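Local coordinates for Non-structural protein 5 (Modoc virus, PDB 2WA2) that probably methylates the viral RNA cap at guanine N7 and at ribose 2'-O, with S-adenosylmethionine as methyl donor, at residues Y99-S102 with E108-A111; A69-I74 with G78-K83; V191-P196 with G214-V219; P122-T127 with I133-K138. The protein carries 4 engineered substitutions. All coordinates share one frame; numbering follows the deposited sequence.

Contact 1 of 4, residues Y99-S102 with E108-A111; sequences YAAS and EVKA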
loop_
_atom_site.group_PDB
_atom_site.type_symbol
_atom_site.label_atom_id
_atom_site.label_comp_id
_atom_site.label_asym_id
_atom_site.label_seq_id
_atom_site.Cartn_x
_atom_site.Cartn_y
_atom_site.Cartn_z
ATOM N N TYR A 99 -5.971 8.597 10.382
ATOM C CA TYR A 99 -6.984 7.566 10.408
ATOM C C TYR A 99 -6.739 6.599 11.561
ATOM O O TYR A 99 -7.628 6.386 12.395
ATOM C CB TYR A 99 -7.123 6.824 9.070
ATOM C CG TYR A 99 -8.232 5.814 9.163
ATOM C CD1 TYR A 99 -9.570 6.208 9.064
ATOM C CD2 TYR A 99 -7.958 4.481 9.438
ATOM C CE1 TYR A 99 -10.610 5.269 9.198
ATOM C CE2 TYR A 99 -8.988 3.533 9.565
ATOM C CZ TYR A 99 -10.304 3.941 9.457
ATOM O OH TYR A 99 -11.292 2.982 9.589
ATOM N N ALA A 100 -5.533 6.025 11.615
ATOM C CA ALA A 100 -5.158 5.098 12.658
ATOM C C ALA A 100 -5.361 5.705 14.048
ATOM O O ALA A 100 -5.867 5.038 14.927
ATOM C CB ALA A 100 -3.704 4.655 12.485
ATOM N N ALA A 101 -4.960 6.964 14.226
ATOM C CA ALA A 101 -5.021 7.635 15.532
ATOM C C ALA A 101 -6.454 7.833 16.072
ATOM O O ALA A 101 -6.661 8.025 17.294
ATOM C CB ALA A 101 -4.271 8.972 15.485
ATOM N N SER A 102 -7.432 7.786 15.172
ATOM C CA SER A 102 -8.834 7.890 15.566
ATOM C C SER A 102 -9.500 6.548 15.924
ATOM O O SER A 102 -10.657 6.532 16.363
ATOM C CB SER A 102 -9.633 8.626 14.488
ATOM O OG SER A 102 -9.759 7.816 13.330
ATOM N N GLU A 108 -0.841 4.467 20.179
ATOM C CA GLU A 108 0.044 5.512 19.641
ATOM C C GLU A 108 0.372 5.261 18.168
ATOM O O GLU A 108 0.271 4.124 17.676
ATOM C CB GLU A 108 1.344 5.592 20.453
ATOM C CG GLU A 108 2.179 4.346 20.358
ATOM C CD GLU A 108 3.456 4.418 21.167
ATOM O OE1 GLU A 108 3.777 5.503 21.716
ATOM O OE2 GLU A 108 4.139 3.376 21.261
ATOM N N VAL A 109 0.743 6.325 17.461
ATOM C CA VAL A 109 1.138 6.197 16.067
ATOM C C VAL A 109 2.502 6.850 15.871
ATOM O O VAL A 109 2.692 8.012 16.204
ATOM C CB VAL A 109 0.096 6.822 15.116
ATOM C CG1 VAL A 109 0.512 6.607 13.656
ATOM C CG2 VAL A 109 -1.267 6.218 15.342
ATOM N N LYS A 110 3.447 6.068 15.394
ATOM C CA LYS A 110 4.756 6.531 15.075
ATOM C C LYS A 110 4.858 6.529 13.537
ATOM O O LYS A 110 4.886 5.459 12.882
ATOM C CB LYS A 110 5.779 5.609 15.728
ATOM C CG LYS A 110 5.664 5.572 17.272
ATOM C CD LYS A 110 6.834 4.776 17.828
ATOM C CE LYS A 110 6.841 4.693 19.346
ATOM N NZ LYS A 110 8.010 3.817 19.793
ATOM N N ALA A 111 4.900 7.739 12.988
ATOM C CA ALA A 111 4.812 8.009 11.552
ATOM C C ALA A 111 6.150 8.551 10.998
ATOM O O ALA A 111 6.795 9.403 11.620
ATOM C CB ALA A 111 3.675 9.006 11.304
#

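Contact 2 of 4, residues A69-I74 with G78-K83; sequences AKLAWI and GGVELK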
loop_
_atom_site.group_PDB
_atom_site.type_symbol
_atom_site.label_atom_id
_atom_site.label_comp_id
_atom_site.label_asym_id
_atom_site.label_seq_id
_atom_site.Cartn_x
_atom_site.Cartn_y
_atom_site.Cartn_z
ATOM N N ALA A 69 -9.625 7.234 2.618
ATOM C CA ALA A 69 -10.707 6.397 2.129
ATOM C C ALA A 69 -10.225 4.967 1.909
ATOM O O ALA A 69 -10.942 4.027 2.201
ATOM C CB ALA A 69 -11.274 6.983 0.827
ATOM N N LYS A 70 -9.001 4.814 1.391
ATOM C CA LYS A 70 -8.462 3.489 1.093
ATOM C C LYS A 70 -8.205 2.713 2.368
ATOM O O LYS A 70 -8.615 1.561 2.461
ATOM C CB LYS A 70 -7.186 3.581 0.248
ATOM C CG LYS A 70 -7.461 3.907 -1.228
ATOM C CD LYS A 70 -6.221 4.411 -1.998
ATOM C CE LYS A 70 -5.057 3.457 -1.968
ATOM N NZ LYS A 70 -3.865 4.063 -2.696
ATOM N N LEU A 71 -7.564 3.340 3.357
ATOM C CA LEU A 71 -7.266 2.607 4.611
ATOM C C LEU A 71 -8.574 2.291 5.318
ATOM O O LEU A 71 -8.712 1.208 5.870
ATOM C CB LEU A 71 -6.350 3.385 5.550
ATOM C CG LEU A 71 -5.916 2.656 6.827
ATOM C CD1 LEU A 71 -5.329 1.285 6.512
ATOM C CD2 LEU A 71 -4.970 3.510 7.679
ATOM N N ALA A 72 -9.517 3.232 5.283
ATOM C CA ALA A 72 -10.842 3.030 5.912
ATOM C C ALA A 72 -11.579 1.836 5.299
ATOM O O ALA A 72 -12.186 1.029 6.022
ATOM C CB ALA A 72 -11.712 4.337 5.844
ATOM N N TRP A 73 -11.503 1.727 3.966
ATOM C CA TRP A 73 -12.075 0.614 3.236
ATOM C C TRP A 73 -11.470 -0.711 3.667
ATOM O O TRP A 73 -12.206 -1.650 3.974
ATOM C CB TRP A 73 -11.924 0.805 1.722
ATOM C CG TRP A 73 -12.723 -0.194 0.903
ATOM C CD1 TRP A 73 -13.994 -0.014 0.401
ATOM C CD2 TRP A 73 -12.320 -1.520 0.516
ATOM N NE1 TRP A 73 -14.387 -1.144 -0.289
ATOM C CE2 TRP A 73 -13.388 -2.083 -0.227
ATOM C CE3 TRP A 73 -11.159 -2.290 0.724
ATOM C CZ2 TRP A 73 -13.331 -3.380 -0.772
ATOM C CZ3 TRP A 73 -11.096 -3.580 0.169
ATOM C CH2 TRP A 73 -12.192 -4.113 -0.567
ATOM N N ILE A 74 -10.139 -0.798 3.670
ATOM C CA ILE A 74 -9.434 -1.994 4.119
ATOM C C ILE A 74 -9.794 -2.338 5.579
ATOM O O ILE A 74 -9.974 -3.515 5.924
ATOM C CB ILE A 74 -7.910 -1.823 3.990
ATOM C CG1 ILE A 74 -7.519 -1.609 2.506
ATOM C CG2 ILE A 74 -7.149 -3.006 4.683
ATOM C CD1 ILE A 74 -6.069 -1.206 2.307
ATOM N N GLY A 78 -12.087 -5.666 7.382
ATOM C CA GLY A 78 -11.294 -6.558 8.232
ATOM C C GLY A 78 -9.943 -6.952 7.650
ATOM O O GLY A 78 -9.388 -7.990 8.017
ATOM N N GLY A 79 -9.408 -6.109 6.762
ATOM C CA GLY A 79 -8.086 -6.309 6.176
ATOM C C GLY A 79 -6.958 -6.148 7.164
ATOM O O GLY A 79 -5.907 -6.767 7.029
ATOM N N VAL A 80 -7.169 -5.319 8.179
ATOM C CA VAL A 80 -6.107 -5.030 9.150
ATOM C C VAL A 80 -6.686 -4.559 10.473
ATOM O O VAL A 80 -7.531 -3.657 10.498
ATOM C CB VAL A 80 -5.081 -3.956 8.602
ATOM C CG1 VAL A 80 -5.780 -2.606 8.312
ATOM C CG2 VAL A 80 -3.904 -3.775 9.567
ATOM N N GLU A 81 -6.214 -5.162 11.562
ATOM C CA GLU A 81 -6.585 -4.736 12.908
ATOM C C GLU A 81 -5.655 -3.610 13.348
ATOM O O GLU A 81 -4.471 -3.824 13.578
ATOM C CB GLU A 81 -6.536 -5.921 13.886
ATOM C CG GLU A 81 -6.861 -5.548 15.375
ATOM C CD GLU A 81 -8.336 -5.121 15.624
ATOM O OE1 GLU A 81 -9.244 -5.392 14.781
ATOM O OE2 GLU A 81 -8.575 -4.518 16.701
ATOM N N LEU A 82 -6.205 -2.410 13.436
ATOM C CA LEU A 82 -5.428 -1.244 13.828
ATOM C C LEU A 82 -5.395 -1.236 15.363
ATOM O O LEU A 82 -6.422 -1.080 16.006
ATOM C CB LEU A 82 -6.040 0.026 13.206
ATOM C CG LEU A 82 -5.991 0.121 11.669
ATOM C CD1 LEU A 82 -6.764 1.313 11.145
ATOM C CD2 LEU A 82 -4.562 0.121 11.102
ATOM N N LYS A 83 -4.224 -1.458 15.953
ATOM C CA LYS A 83 -4.147 -1.608 17.418
ATOM C C LYS A 83 -2.782 -1.329 18.023
ATOM O O LYS A 83 -1.738 -1.498 17.369
ATOM C CB LYS A 83 -4.604 -3.020 17.839
ATOM C CG LYS A 83 -3.645 -4.108 17.433
ATOM C CD LYS A 83 -3.964 -5.436 18.095
ATOM C CE LYS A 83 -3.358 -6.578 17.320
ATOM N NZ LYS A 83 -1.859 -6.625 17.416
#

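Contact 3 of 4, residues V191-P196 with G214-V219; sequences VKVLNP and GGLIRV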
loop_
_atom_site.group_PDB
_atom_site.type_symbol
_atom_site.label_atom_id
_atom_site.label_comp_id
_atom_site.label_asym_id
_atom_site.label_seq_id
_atom_site.Cartn_x
_atom_site.Cartn_y
_atom_site.Cartn_z
ATOM N N VAL A 191 0.264 -3.211 3.690
ATOM C CA VAL A 191 1.444 -2.777 2.941
ATOM C C VAL A 191 1.061 -2.585 1.459
ATOM O O VAL A 191 0.598 -3.530 0.807
ATOM C CB VAL A 191 2.590 -3.812 3.047
ATOM C CG1 VAL A 191 3.780 -3.339 2.233
ATOM C CG2 VAL A 191 2.999 -4.037 4.577
ATOM N N LYS A 192 1.283 -1.376 0.935
ATOM C CA LYS A 192 1.142 -1.152 -0.510
ATOM C C LYS A 192 2.099 -2.013 -1.351
ATOM O O LYS A 192 3.307 -2.091 -1.068
ATOM C CB LYS A 192 1.327 0.325 -0.851
ATOM C CG LYS A 192 0.952 0.659 -2.304
ATOM C CD LYS A 192 1.068 2.175 -2.589
ATOM C CE LYS A 192 1.030 2.404 -4.080
ATOM N NZ LYS A 192 0.817 3.865 -4.400
ATOM N N VAL A 193 1.547 -2.642 -2.394
ATOM C CA VAL A 193 2.340 -3.387 -3.367
ATOM C C VAL A 193 2.093 -2.711 -4.712
ATOM O O VAL A 193 1.089 -2.951 -5.366
ATOM C CB VAL A 193 1.970 -4.900 -3.410
ATOM C CG1 VAL A 193 2.908 -5.674 -4.349
ATOM C CG2 VAL A 193 2.024 -5.521 -1.988
ATOM N N LEU A 194 3.005 -1.820 -5.099
ATOM C CA LEU A 194 2.771 -0.959 -6.268
ATOM C C LEU A 194 2.634 -1.772 -7.546
ATOM O O LEU A 194 1.746 -1.523 -8.344
ATOM C CB LEU A 194 3.969 -0.007 -6.430
ATOM C CG LEU A 194 3.942 0.857 -7.697
ATOM C CD1 LEU A 194 2.736 1.785 -7.651
ATOM C CD2 LEU A 194 5.292 1.617 -7.770
ATOM N N ASN A 195 3.563 -2.713 -7.745
ATOM C CA ASN A 195 3.527 -3.592 -8.911
ATOM C C ASN A 195 3.483 -5.017 -8.397
ATOM O O ASN A 195 4.551 -5.584 -8.088
ATOM C CB ASN A 195 4.793 -3.396 -9.767
ATOM C CG ASN A 195 4.922 -4.406 -10.914
ATOM O OD1 ASN A 195 4.216 -5.421 -10.966
ATOM N ND2 ASN A 195 5.833 -4.126 -11.849
ATOM N N PRO A 196 2.270 -5.591 -8.284
ATOM C CA PRO A 196 2.113 -6.942 -7.765
ATOM C C PRO A 196 2.171 -8.043 -8.827
ATOM O O PRO A 196 2.127 -9.202 -8.450
ATOM C CB PRO A 196 0.699 -6.902 -7.170
ATOM C CG PRO A 196 -0.046 -6.019 -8.109
ATOM C CD PRO A 196 0.959 -4.956 -8.549
ATOM N N GLY A 214 -1.674 -13.782 5.896
ATOM C CA GLY A 214 -2.204 -12.616 5.163
ATOM C C GLY A 214 -2.519 -12.930 3.710
ATOM O O GLY A 214 -2.539 -14.109 3.309
ATOM N N GLY A 215 -2.789 -11.881 2.928
ATOM C CA GLY A 215 -3.280 -12.043 1.563
ATOM C C GLY A 215 -3.105 -10.730 0.829
ATOM O O GLY A 215 -2.583 -9.756 1.393
ATOM N N LEU A 216 -3.507 -10.706 -0.431
ATOM C CA LEU A 216 -3.295 -9.513 -1.247
ATOM C C LEU A 216 -4.630 -9.079 -1.798
ATOM O O LEU A 216 -5.340 -9.871 -2.452
ATOM C CB LEU A 216 -2.291 -9.790 -2.390
ATOM C CG LEU A 216 -1.882 -8.544 -3.175
ATOM C CD1 LEU A 216 -0.874 -7.722 -2.343
ATOM C CD2 LEU A 216 -1.298 -8.882 -4.594
ATOM N N ILE A 217 -4.991 -7.828 -1.571
ATOM C CA ILE A 217 -6.324 -7.354 -1.969
ATOM C C ILE A 217 -6.266 -6.083 -2.815
ATOM O O ILE A 217 -5.319 -5.285 -2.702
ATOM C CB ILE A 217 -7.269 -7.146 -0.740
ATOM C CG1 ILE A 217 -6.710 -6.054 0.194
ATOM C CG2 ILE A 217 -7.520 -8.502 -0.010
ATOM C CD1 ILE A 217 -7.624 -5.608 1.354
ATOM N N ARG A 218 -7.283 -5.926 -3.666
ATOM C CA ARG A 218 -7.455 -4.724 -4.468
ATOM C C ARG A 218 -8.547 -3.864 -3.832
ATOM O O ARG A 218 -9.666 -4.325 -3.628
ATOM C CB ARG A 218 -7.855 -5.117 -5.906
ATOM C CG ARG A 218 -8.330 -3.955 -6.774
ATOM C CD ARG A 218 -7.098 -3.111 -7.175
ATOM N NE ARG A 218 -7.456 -2.111 -8.176
ATOM C CZ ARG A 218 -6.590 -1.333 -8.809
ATOM N NH1 ARG A 218 -5.291 -1.373 -8.490
ATOM N NH2 ARG A 218 -7.037 -0.499 -9.726
ATOM N N VAL A 219 -8.221 -2.615 -3.520
ATOM C CA VAL A 219 -9.218 -1.670 -3.033
ATOM C C VAL A 219 -9.923 -1.075 -4.271
ATOM O O VAL A 219 -9.258 -0.571 -5.177
ATOM C CB VAL A 219 -8.539 -0.579 -2.185
ATOM C CG1 VAL A 219 -9.565 0.315 -1.551
ATOM C CG2 VAL A 219 -7.644 -1.238 -1.115
#

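Contact 4 of 4, residues P122-T127 with I133-K138; sequences PRLVET and ITFKSK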
loop_
_atom_site.group_PDB
_atom_site.type_symbol
_atom_site.label_atom_id
_atom_site.label_comp_id
_atom_site.label_asym_id
_atom_site.label_seq_id
_atom_site.Cartn_x
_atom_site.Cartn_y
_atom_site.Cartn_z
ATOM N N PRO A 122 4.473 15.769 6.432
ATOM C CA PRO A 122 3.252 15.626 7.217
ATOM C C PRO A 122 2.493 16.941 7.324
ATOM O O PRO A 122 3.106 18.011 7.414
ATOM C CB PRO A 122 3.756 15.132 8.579
ATOM C CG PRO A 122 5.037 14.504 8.291
ATOM C CD PRO A 122 5.649 15.293 7.173
ATOM N N ARG A 123 1.171 16.835 7.244
ATOM C CA ARG A 123 0.252 17.963 7.332
ATOM C C ARG A 123 -0.414 17.865 8.701
ATOM O O ARG A 123 -1.296 17.014 8.904
ATOM C CB ARG A 123 -0.808 17.848 6.221
ATOM C CG ARG A 123 -1.687 19.075 5.993
ATOM C CD ARG A 123 -1.287 19.819 4.699
ATOM N NE ARG A 123 -1.997 21.099 4.551
ATOM C CZ ARG A 123 -1.652 22.083 3.716
ATOM N NH1 ARG A 123 -0.594 21.963 2.919
ATOM N NH2 ARG A 123 -2.372 23.198 3.675
ATOM N N LEU A 124 0.015 18.714 9.640
ATOM C CA LEU A 124 -0.558 18.722 10.997
ATOM C C LEU A 124 -1.980 19.294 11.032
ATOM O O LEU A 124 -2.241 20.389 10.511
ATOM C CB LEU A 124 0.348 19.474 11.979
ATOM C CG LEU A 124 1.826 19.054 12.097
ATOM C CD1 LEU A 124 2.460 19.652 13.337
ATOM C CD2 LEU A 124 2.019 17.535 12.089
ATOM N N VAL A 125 -2.899 18.528 11.610
ATOM C CA VAL A 125 -4.267 19.005 11.841
ATOM C C VAL A 125 -4.742 18.675 13.247
ATOM O O VAL A 125 -4.137 17.855 13.951
ATOM C CB VAL A 125 -5.317 18.482 10.793
ATOM C CG1 VAL A 125 -5.154 19.185 9.437
ATOM C CG2 VAL A 125 -5.273 16.970 10.655
ATOM N N GLU A 126 -5.856 19.304 13.622
ATOM C CA GLU A 126 -6.367 19.286 14.977
ATOM C C GLU A 126 -7.493 18.255 15.195
ATOM O O GLU A 126 -8.279 18.370 16.150
ATOM C CB GLU A 126 -6.842 20.701 15.326
ATOM C CG GLU A 126 -6.853 21.021 16.801
ATOM C CD GLU A 126 -7.351 22.438 17.084
ATOM O OE1 GLU A 126 -7.880 22.658 18.202
ATOM O OE2 GLU A 126 -7.217 23.310 16.188
ATOM N N THR A 127 -7.555 17.241 14.332
ATOM C CA THR A 127 -8.628 16.235 14.383
ATOM C C THR A 127 -8.439 15.252 15.540
ATOM O O THR A 127 -7.355 15.161 16.112
ATOM C CB THR A 127 -8.780 15.474 13.040
ATOM O OG1 THR A 127 -7.531 14.865 12.678
ATOM C CG2 THR A 127 -9.224 16.428 11.919
ATOM N N ILE A 133 -0.165 10.808 17.737
ATOM C CA ILE A 133 0.815 10.668 16.637
ATOM C C ILE A 133 2.100 11.431 16.914
ATOM O O ILE A 133 2.057 12.569 17.411
ATOM C CB ILE A 133 0.248 11.138 15.258
ATOM C CG1 ILE A 133 -1.128 10.530 15.007
ATOM C CG2 ILE A 133 1.202 10.726 14.101
ATOM C CD1 ILE A 133 -2.006 11.353 14.079
ATOM N N THR A 134 3.222 10.772 16.617
ATOM C CA THR A 134 4.526 11.400 16.476
ATOM C C THR A 134 4.955 11.303 15.018
ATOM O O THR A 134 5.199 10.196 14.507
ATOM C CB THR A 134 5.595 10.715 17.346
ATOM O OG1 THR A 134 5.179 10.764 18.712
ATOM C CG2 THR A 134 6.942 11.419 17.182
ATOM N N PHE A 135 5.030 12.458 14.352
ATOM C CA PHE A 135 5.512 12.506 12.971
ATOM C C PHE A 135 7.002 12.753 12.981
ATOM O O PHE A 135 7.490 13.646 13.706
ATOM C CB PHE A 135 4.824 13.605 12.175
ATOM C CG PHE A 135 3.420 13.279 11.790
ATOM C CD1 PHE A 135 3.163 12.379 10.770
ATOM C CD2 PHE A 135 2.353 13.915 12.403
ATOM C CE1 PHE A 135 1.832 12.083 10.392
ATOM C CE2 PHE A 135 1.051 13.634 12.042
ATOM C CZ PHE A 135 0.791 12.711 11.023
ATOM N N LYS A 136 7.718 11.946 12.209
ATOM C CA LYS A 136 9.113 12.205 11.952
ATOM C C LYS A 136 9.437 12.256 10.452
ATOM O O LYS A 136 9.416 11.235 9.767
ATOM C CB LYS A 136 10.013 11.225 12.706
ATOM C CG LYS A 136 11.443 11.799 12.900
ATOM C CD LYS A 136 11.852 11.866 14.390
ATOM C CE LYS A 136 12.382 10.505 14.929
ATOM N NZ LYS A 136 13.587 9.895 14.216
ATOM N N SER A 137 9.724 13.452 9.950
ATOM C CA SER A 137 10.225 13.609 8.588
ATOM C C SER A 137 11.739 13.435 8.561
ATOM O O SER A 137 12.384 13.250 9.613
ATOM C CB SER A 137 9.814 14.962 7.979
ATOM O OG SER A 137 8.403 15.079 8.015
ATOM N N LYS A 138 12.295 13.471 7.362
ATOM C CA LYS A 138 13.718 13.324 7.132
ATOM C C LYS A 138 14.246 11.990 7.656
ATOM O O LYS A 138 15.269 11.929 8.354
ATOM C CB LYS A 138 14.491 14.519 7.745
ATOM C CG LYS A 138 13.815 15.844 7.494
ATOM C CD LYS A 138 13.899 16.257 6.074
ATOM C CE LYS A 138 13.339 17.695 5.925
ATOM N NZ LYS A 138 13.226 18.004 4.475
#

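Contact 1 of 4, residues Y99-S102 with E108-A111
V109 meets A100 and A101 through a single methyl, and its first torsion decides which one. With CG1 anti to the backbone N (chi1 -177°), the other branch, CG2, lies beside that N and anti to the carbonyl carbon, and it is this methyl that is presented to helix 95-101. It settles against the two consecutive alanines: A100 CB is 4.1 Å from V109 CG2, and the A101 methyl is at a similar remove. V109 CG2 also rests on the backbone itself, 3.9 Å from A101 N. The A100 CB points at strand 106-112. Because both partners end at CB, the chains come close, with the CA atoms of A101 and V109 6.3 Å apart. This is the return half of a beta-alpha-beta unit, strand 86-89, helix 95-101, strand 106-112. After the alanines the helix gives way at S102, where Y99 O accepts from both the S102 N and the S102 side chain, with S102 OG 2.7 Å from Y99 O and tilted 19° from its carbonyl plane. The Y99 hydroxyl is hydrogen-bonded to D75 of helix 66-76, and E108 OE2 to T85 OG1. Between 99-102 and 108-111 only apolar and van der Waals contact is made, buried and nondirectional, so shape and the short alanine side chains set the fit.

Contact 2 of 4, residues A69-I74 with G78-K83
I74 and G79 are joined in a Schellman motif that closes helix 66-76 and sends the chain back toward strand 86-89. The key bond runs from G79 N to I74 O, 2.8 Å long with an angle of 149° at the hydrogen, the donor slightly tilted from the carbonyl plane. G78 leaves the helical conformation with a positive phi of 76°, and that reversal is what brings the G79 amide to the I74 carbonyl oxygen. Of the I74 side chain, the CG2 branch faces the turn. Held anti to the backbone N, I74 CG2 comes 3.7 Å from G79 CA, an approach that the bare glycine permits. V80 follows: its chi1 of 61° puts CG1 in the crowded position between backbone N and carbonyl carbon, and from there V80 CG1 reaches I74 CG2 at 3.9 Å, the two side chains meeting at a slant. One helical turn earlier, L71 offers both of its methyls. L71 CD1 approaches V80 CG1 at 4.3 Å, while the other methyl, L71 CD2, stands 4.5 Å from L82 CD1, the loosest of the pairs. So V80 and L82, alternate residues of an extended chain, both face the helix. T151 touches both V80 and L82, L153 touches L71 and L82, and C190 of strand 188-193 touches I74 and V80. Glycine with positive phi and a G79 N to I74 O bond are the marks of a Schellman C-cap; here the chain it releases packs V80 and L82 on the helix and leads to strand 86-89, the first strand of the Rossmann-like sheet.

Contact 3 of 4, residues V191-P196 with G214-V219
V193 and P196 meet L216 at one end of the Rossmann-like methyltransferase sheet, where strand 188-193 and the outermost strand 215-217 lie on either side of strand 229-232. The two are therefore not paired through their backbones: V193 bonds to M229 and I217 to Y230, so the middle strand takes both sets of main-chain bonds, and the CA atoms of V193 and L216 stay 8.6 Å apart.

The apolar contact bridges that gap over the intervening strand. L216 carries its CG anti to the backbone N (chi1 -173°), which extends the fork toward the far strand, and each methyl finds a different partner. One branch slants across V193; the other goes to the proline ring just past the strand end. M229 touches both P196 and L216 from the strand between, and I239 and V243 of helix 239-254 pack on L216 as well.

Polar bonds fix the flanks instead. L216 N donates to N237 OD1, while the N195 side-chain amide is held at both ends, ND2 giving to A163 O and OD1 accepting from S198 N.

The leucine fork is what spans the strands, L216 CD1 lying 3.7 Å from V193 CG2 and L216 CD2 3.8 Å from P196 CB.

Contact 4 of 4, residues P122-T127 with I133-K138
P122 and L124 both pack on the ring of F135, on strand 133-136, which is an outermost strand of the Rossmann-like sheet. The proline comes over a face: P122 CB stands 3.9 Å from the F135 ring centroid and 25° off the ring normal, a CH-pi contact displaced toward the rim on the CD1 side, where P122 CB lies 3.6 Å from F135 CD1. L124 meets the other half of the ring. Its CG lies beside the backbone N and anti to the carbonyl carbon (chi1 -54°), and from there L124 CD2 reaches the ring obliquely, 3.6 Å from F135 CD2. The phenyl in turn has its CG anti to the carbonyl carbon, with the ring facing 122-127.

In the next shell, Y98 of helix 95-101 meets the F135 ring with the planes inclined at about 45°, and C91 and A111 touch F135 too. The Y98 hydroxyl is also hydrogen-bonded to V125 N, while the R123 backbone bonds to that of R93. P122 leans on T113, just past strand 106-112. The chain from 122 to 127 has no regular structure of its own and lies at the surface, with the side chain of P122 about 8 Å from the bound S-adenosylmethionine.

The opposite face of the F135 ring is covered too, from within the strand itself: two residues back along the chain, I133 turns its branch methyl to the phenyl, and I133 CG2 sits 3.5 Å from the F135 ring plane, over its centre.

Along the chain the order is contact 2, contact 1, contact 4, contact 3, all in the FtsJ-like methyltransferase domain. Contacts 1 and 4 share one wing of the sheet, their centres about 10 Å apart: strands 106-112 and 133-136 run side by side, with A111 O and K136 N 2.8 Å apart. Y99 ties contact 1 to contact 2, centres about 12 Å apart, by packing on L71, A72 and L82. Contact 2 in turn reaches contact 3, centres about 13 Å apart, where I74 and W73 lean on V219. The centres of contacts 3 and 4 lie about 25 Å apart, toward opposite edges of the seven-stranded sheet. Together they form a continuous run of strand pairing and packing, 4-1-2-3, across the S-adenosylmethionine-binding domain.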